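Local coordinates for uncharacterized protein (Archaeoglobus fulgidus, PDB 3LOT) that probably cleaves beta-keto acids, as a zinc-dependent member of the 3-keto-5-aminohexanoate cleavage enzyme family with a TIM-barrel fold, at residues Asn183-Phe186 and Met187-Gly191; Thr222-Leu226 and Ile227-Asn231. All blocks are in the same frame, centred on the assembly; numbering follows the deposited sequence. Where two conformers were deposited one is given.

How the contacts relate
From the N terminus, the chain passes strand 170-175 and enters helix 178-189, whose last turns and C-terminal end make up contact 1. It then adds strand 197-203 to the barrel wall and returns along helix 213-226, where contact 2 closes the end of the helix and turns the chain toward strand 232-238. Each contact is one continuous stretch, so the two follow in series, neither enclosing nor crossing the other. Their centres lie about 12 Å apart, and they touch: A185 CB meets L226 CB at 3.7 Å, and T184 CG2 meets I227 CD1 at 3.9 Å. Two consecutive outer helices of the TIM barrel thus pack together near their C-terminal ends.

Contact 1. Residues Asn183-Phe186 and Met187-Gly191; sequences NTAF and MFHEG
F186 and E190, one turn apart, pack ring to chain where helix 178-189 ends in a Schellman motif, in a beta-alpha-beta unit of the barrel. E190 CG sits over the centre of the F186 ring in a CH-pi contact, 3.7 Å from the centroid and 13° off the normal. With F186 CG anti to its own backbone N (chi1 170°), the ring extends along the helix surface toward E190, whose chain bends at CG and leaves its carboxylate almost parallel to the ring. From an oblique direction comes the selenium of selenomethionine M187, with SE 4.1 Å from F186 CD2, a Met-aromatic contact. An alanine in place of F186 would probably leave E190 CG without its aromatic platform and M187 SE without this neighbour. Farther out, F154 of helix 154-166 meets the F186 ring edge-to-face and also touches M187, while L206 of the second subunit packs on F186; this side of the helix therefore faces both a neighbouring helix and another chain.

The backbone beneath is ordinary helix until its last turn. M187 N, F188 N and H189 N bond in succession to the carbonyls of N183, T184 and A185, while E190 N reaches F186 O at 2.8 Å through a more bent bond (139° at the hydrogen). The H189 imidazole lies with one face over A185 O, without a hydrogen bond to it. At G191 phi turns positive, and its amide closes the cap by donating to F188 O at 2.9 Å.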
ATOM      1  N   ASN D 183       1.678   0.663  19.374  1.00 11.94           N
ATOM      2  CA  ASN D 183       1.528   0.769  20.831  1.00 12.33           C
ATOM      3  C   ASN D 183       0.236   0.043  21.293  1.00 12.51           C
ATOM      4  O   ASN D 183       0.247  -0.697  22.302  1.00 11.96           O
ATOM      5  CB  ASN D 183       1.502   2.217  21.332  1.00 11.32           C
ATOM      6  CG  ASN D 183       2.818   2.995  21.101  1.00 13.86           C
ATOM      7  OD1 ASN D 183       3.841   2.438  20.661  1.00 14.99           O
ATOM      8  ND2 ASN D 183       2.769   4.331  21.372  1.00 13.53           N
ATOM      9  N   THR D 184      -0.865   0.277  20.557  1.00 12.85           N
ATOM     10  CA  THR D 184      -2.144  -0.359  20.858  1.00 13.09           C
ATOM     11  C   THR D 184      -2.080  -1.899  20.843  1.00 13.84           C
ATOM     12  O   THR D 184      -2.573  -2.561  21.788  1.00 12.33           O
ATOM     13  CB  THR D 184      -3.237   0.187  19.946  1.00 14.29           C
ATOM     14  OG1 THR D 184      -3.319   1.612  20.139  1.00 14.63           O
ATOM     15  CG2 THR D 184      -4.579  -0.517  20.209  1.00 10.16           C
ATOM     16  N   ALA D 185      -1.443  -2.453  19.807  1.00 13.56           N
ATOM     17  CA  ALA D 185      -1.232  -3.899  19.698  1.00 13.23           C
ATOM     18  C   ALA D 185      -0.477  -4.441  20.890  1.00 13.15           C
ATOM     19  O   ALA D 185      -0.846  -5.456  21.461  1.00 12.29           O
ATOM     20  CB  ALA D 185      -0.484  -4.262  18.435  1.00 11.43           C
ATOM     21  N   PHE D 186       0.569  -3.724  21.281  1.00 13.46           N
ATOM     22  CA  PHE D 186       1.394  -4.151  22.392  1.00 12.55           C
ATOM     23  C   PHE D 186       0.588  -4.215  23.684  1.00 12.03           C
ATOM     24  O   PHE D 186       0.672  -5.206  24.394  1.00 11.06           O
ATOM     25  CB  PHE D 186       2.603  -3.232  22.525  1.00 11.74           C
ATOM     26  CG  PHE D 186       3.403  -3.441  23.783  1.00 13.12           C
ATOM     27  CD1 PHE D 186       4.350  -4.441  23.866  1.00 13.80           C
ATOM     28  CD2 PHE D 186       3.232  -2.610  24.863  1.00  9.44           C
ATOM     29  CE1 PHE D 186       5.119  -4.612  25.025  1.00 15.81           C
ATOM     30  CE2 PHE D 186       3.991  -2.766  26.003  1.00 13.81           C
ATOM     31  CZ  PHE D 186       4.936  -3.765  26.088  1.00 14.84           C
HETATM   32  N   MSE D 187      -0.162  -3.162  23.988  1.00 12.28           N
HETATM   33  CA  MSE D 187      -0.964  -3.105  25.218  1.00 12.94           C
HETATM   34  C   MSE D 187      -2.081  -4.140  25.224  1.00 12.90           C
HETATM   35  O   MSE D 187      -2.419  -4.704  26.276  1.00 12.06           O
HETATM   36  CB  MSE D 187      -1.575  -1.707  25.399  1.00 12.46           C
HETATM   37  CG  MSE D 187      -0.574  -0.550  25.679  1.00 16.12           C
HETATM   38 SE   MSE D 187       0.464  -0.845  27.282  0.75 18.43          SE
HETATM   39  CE  MSE D 187      -0.996  -0.474  28.525  1.00 17.10           C
ATOM     40  N   PHE D 188      -2.630  -4.401  24.041  1.00 13.42           N
ATOM     41  CA  PHE D 188      -3.606  -5.491  23.846  1.00 14.12           C
ATOM     42  C   PHE D 188      -2.947  -6.818  24.117  1.00 14.36           C
ATOM     43  O   PHE D 188      -3.424  -7.568  24.946  1.00 13.81           O
ATOM     44  CB  PHE D 188      -4.216  -5.393  22.433  1.00 14.01           C
ATOM     45  CG  PHE D 188      -5.037  -6.579  21.994  1.00 16.79           C
ATOM     46  CD1 PHE D 188      -6.010  -7.125  22.793  1.00 14.25           C
ATOM     47  CD2 PHE D 188      -4.881  -7.091  20.700  1.00 19.09           C
ATOM     48  CE1 PHE D 188      -6.786  -8.200  22.351  1.00 19.58           C
ATOM     49  CE2 PHE D 188      -5.654  -8.168  20.261  1.00 20.33           C
ATOM     50  CZ  PHE D 188      -6.616  -8.709  21.092  1.00 19.55           C
ATOM     51  N   HIS D 189      -1.809  -7.086  23.485  1.00 15.58           N
ATOM     52  CA  HIS D 189      -1.208  -8.400  23.630  1.00 17.15           C
ATOM     53  C   HIS D 189      -0.600  -8.600  25.003  1.00 16.62           C
ATOM     54  O   HIS D 189      -0.459  -9.722  25.476  1.00 17.42           O
ATOM     55  CB  HIS D 189      -0.197  -8.687  22.514  1.00 18.24           C
ATOM     56  CG  HIS D 189      -0.833  -8.725  21.157  1.00 22.16           C
ATOM     57  ND1 HIS D 189      -0.221  -8.223  20.029  1.00 22.20           N
ATOM     58  CD2 HIS D 189      -2.063  -9.143  20.766  1.00 23.52           C
ATOM     59  CE1 HIS D 189      -1.039  -8.355  18.998  1.00 24.35           C
ATOM     60  NE2 HIS D 189      -2.156  -8.921  19.415  1.00 24.45           N
ATOM     61  N   GLU D 190      -0.307  -7.509  25.680  1.00 15.81           N
ATOM     62  CA  GLU D 190       0.184  -7.567  27.048  1.00 15.75           C
ATOM     63  C   GLU D 190      -0.937  -7.776  28.076  1.00 15.49           C
ATOM     64  O   GLU D 190      -0.682  -7.960  29.250  1.00 14.68           O
ATOM     65  CB  GLU D 190       0.964  -6.284  27.356  1.00 16.07           C
ATOM     66  CG  GLU D 190       2.313  -6.232  26.687  1.00 16.14           C
ATOM     67  CD  GLU D 190       3.305  -7.231  27.218  1.00 21.87           C
ATOM     68  OE1 GLU D 190       3.487  -7.266  28.455  1.00 24.30           O
ATOM     69  OE2 GLU D 190       3.936  -7.967  26.406  1.00 21.99           O
ATOM     70  N   GLY D 191      -2.177  -7.775  27.606  1.00 15.06           N
ATOM     71  CA  GLY D 191      -3.315  -8.023  28.449  1.00 15.69           C
ATOM     72  C   GLY D 191      -3.941  -6.793  29.075  1.00 15.79           C
ATOM     73  O   GLY D 191      -4.774  -6.952  29.914  1.00 16.27           O
TER

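Contact 2. Residues Thr222-Leu226 and Ile227-Asn231; sequences TADRL and IGREN
D224 and R229 both hold CG beside their own backbone N (chi1 -74° and -67°), and an R229 chain extended from CG to NE carries its guanidinium back across the D224 carboxylate. The two flat groups are stacked, their planes 27° apart. D224 OD2 sits over the centre of the guanidinium, 3.6 Å from R229 NH2, in a long salt bridge that rests on charge alone, since no N-H is aimed at the oxygen. D224 OD1 approaches the aliphatic part instead, 3.4 Å from R229 CG. Both carboxylate oxygens have stronger partners nearby: Y232 bonds to OD1 and K220 pairs with OD2, which probably holds the carboxylate in place beneath the arginine.

A223 O ties down the end of the helix. It takes a hydrogen bond from I227 N at 2.8 Å and a weak one from G228 N, whose amide also makes a weak, strongly bent bond to D224 O. Water 1 joins the same D224 carbonyl, weakly, to R229 N, which donates to it at 3.2 Å. I227 turns its side chain inward, CD1 coming 4.3 Å from A223 CB, and both residues pack on L199 of strand 197-203 and on Y232. R229 also packs on R225 of the third subunit.

Positive phi at G228 breaks the helical path; a side chain there would run into the preceding carbonyl. This is a glycine-terminated helix end, followed by a short 3-10 segment, in the connection from helix 213-226 to strand 232-238 of the TIM barrel.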
ATOM      1  N   THR D 222      -2.816  -1.438   9.143  1.00 13.29           N
ATOM      2  CA  THR D 222      -1.912  -1.752  10.260  1.00 13.06           C
ATOM      3  C   THR D 222      -2.690  -2.375  11.420  1.00 13.38           C
ATOM      4  O   THR D 222      -2.258  -3.364  12.015  1.00 14.77           O
ATOM      5  CB  THR D 222      -1.110  -0.505  10.725  1.00 12.91           C
ATOM      6  OG1 THR D 222      -0.371   0.001   9.617  1.00  9.83           O
ATOM      7  CG2 THR D 222      -0.161  -0.839  11.887  1.00 11.38           C
ATOM      8  N   ALA D 223      -3.833  -1.788  11.752  1.00 13.86           N
ATOM      9  CA  ALA D 223      -4.698  -2.342  12.807  1.00 13.42           C
ATOM     10  C   ALA D 223      -5.179  -3.770  12.460  1.00 13.70           C
ATOM     11  O   ALA D 223      -5.139  -4.678  13.311  1.00 14.51           O
ATOM     12  CB  ALA D 223      -5.900  -1.399  13.076  1.00 12.19           C
ATOM     13  N   ASP D 224      -5.615  -3.979  11.225  1.00 13.47           N
ATOM     14  CA  ASP D 224      -6.009  -5.326  10.785  1.00 13.30           C
ATOM     15  C   ASP D 224      -4.887  -6.339  11.023  1.00 13.62           C
ATOM     16  O   ASP D 224      -5.119  -7.439  11.576  1.00 13.23           O
ATOM     17  CB  ASP D 224      -6.357  -5.346   9.293  1.00 13.31           C
ATOM     18  CG  ASP D 224      -7.691  -4.705   8.947  1.00 14.26           C
ATOM     19  OD1 ASP D 224      -8.502  -4.388   9.849  1.00 12.86           O
ATOM     20  OD2 ASP D 224      -7.947  -4.537   7.709  1.00 14.83           O
ATOM     21  N   ARG D 225      -3.668  -5.979  10.641  0.60 13.10           N
ATOM     22  CA  ARG D 225      -2.590  -6.935  10.632  0.60 13.21           C
ATOM     23  C   ARG D 225      -1.979  -7.164  12.014  0.60 13.80           C
ATOM     24  O   ARG D 225      -1.482  -8.239  12.280  0.60 12.76           O
ATOM     25  CB  ARG D 225      -1.505  -6.474   9.678  0.60 13.76           C
ATOM     26  CG  ARG D 225      -0.444  -7.493   9.417  0.60 15.18           C
ATOM     27  CD  ARG D 225       0.579  -6.918   8.443  0.60 15.06           C
ATOM     28  NE  ARG D 225       1.132  -5.647   8.914  0.60 14.86           N
ATOM     29  CZ  ARG D 225       2.175  -5.539   9.768  0.60 11.62           C
ATOM     30  NH1 ARG D 225       2.769  -6.625  10.288  0.60  9.51           N
ATOM     31  NH2 ARG D 225       2.606  -4.346  10.121  0.60  4.81           N
ATOM     32  N   LEU D 226      -1.945  -6.135  12.855  1.00 14.16           N
ATOM     33  CA  LEU D 226      -1.425  -6.284  14.254  1.00 14.14           C
ATOM     34  C   LEU D 226      -2.455  -6.808  15.232  1.00 13.88           C
ATOM     35  O   LEU D 226      -2.102  -7.563  16.121  1.00 13.99           O
ATOM     36  CB  LEU D 226      -0.869  -4.976  14.781  1.00 12.96           C
ATOM     37  CG  LEU D 226       0.236  -4.353  13.940  1.00 11.60           C
ATOM     38  CD1 LEU D 226       0.742  -3.082  14.664  1.00 10.32           C
ATOM     39  CD2 LEU D 226       1.418  -5.340  13.741  1.00 12.16           C
ATOM     40  N   ILE D 227      -3.712  -6.406  15.067  1.00 14.52           N
ATOM     41  CA  ILE D 227      -4.769  -6.594  16.085  1.00 15.51           C
ATOM     42  C   ILE D 227      -5.721  -7.698  15.661  1.00 15.68           C
ATOM     43  O   ILE D 227      -6.029  -8.582  16.455  1.00 16.23           O
ATOM     44  CB  ILE D 227      -5.496  -5.252  16.389  1.00 15.78           C
ATOM     45  CG1 ILE D 227      -4.504  -4.303  17.106  1.00 15.76           C
ATOM     46  CG2 ILE D 227      -6.796  -5.485  17.162  1.00 17.11           C
ATOM     47  CD1 ILE D 227      -4.861  -2.820  17.036  1.00 12.37           C
ATOM     48  N   GLY D 228      -6.040  -7.702  14.375  1.00 16.66           N
ATOM     49  CA  GLY D 228      -6.927  -8.656  13.755  1.00 17.25           C
ATOM     50  C   GLY D 228      -8.281  -8.016  13.574  1.00 17.58           C
ATOM     51  O   GLY D 228      -8.844  -7.469  14.531  1.00 16.93           O
ATOM     52  N   ARG D 229      -8.813  -8.126  12.368  1.00 18.29           N
ATOM     53  CA  ARG D 229     -10.098  -7.529  12.017  1.00 20.04           C
ATOM     54  C   ARG D 229     -11.213  -7.878  13.010  1.00 20.32           C
ATOM     55  O   ARG D 229     -12.021  -7.022  13.382  1.00 21.03           O
ATOM     56  CB  ARG D 229     -10.528  -8.028  10.649  1.00 21.15           C
ATOM     57  CG  ARG D 229      -9.675  -7.566   9.475  1.00 25.51           C
ATOM     58  CD  ARG D 229     -10.076  -8.355   8.215  1.00 31.37           C
ATOM     59  NE  ARG D 229      -9.670  -7.719   6.942  1.00 35.73           N
ATOM     60  CZ  ARG D 229      -8.445  -7.762   6.394  1.00 40.68           C
ATOM     61  NH1 ARG D 229      -7.429  -8.380   7.009  1.00 41.93           N
ATOM     62  NH2 ARG D 229      -8.217  -7.160   5.211  1.00 42.44           N
ATOM     63  N   GLU D 230     -11.238  -9.135  13.451  1.00 20.05           N
ATOM     64  CA  GLU D 230     -12.320  -9.621  14.304  1.00 20.02           C
ATOM     65  C   GLU D 230     -12.179  -9.022  15.724  1.00 20.20           C
ATOM     66  O   GLU D 230     -13.124  -9.079  16.490  1.00 19.42           O
ATOM     67  CB  GLU D 230     -12.378 -11.173  14.292  1.00 20.25           C
ATOM     68  N   ASN D 231     -11.038  -8.370  16.031  1.00 18.69           N
ATOM     69  CA  ASN D 231     -10.768  -7.910  17.385  1.00 18.18           C
ATOM     70  C   ASN D 231     -10.985  -6.410  17.626  1.00 17.68           C
ATOM     71  O   ASN D 231     -10.802  -5.953  18.740  1.00 17.14           O
ATOM     72  CB  ASN D 231      -9.350  -8.313  17.803  1.00 18.01           C
ATOM     73  CG  ASN D 231      -9.171  -9.813  17.922  1.00 20.63           C
ATOM     74  OD1 ASN D 231      -8.105 -10.356  17.603  1.00 24.29           O
ATOM     75  ND2 ASN D 231     -10.186 -10.486  18.374  1.00 17.09           N
TER
HETATM   76  O   HOH W   1      -7.015  -9.917  10.427  1.00 18.68           O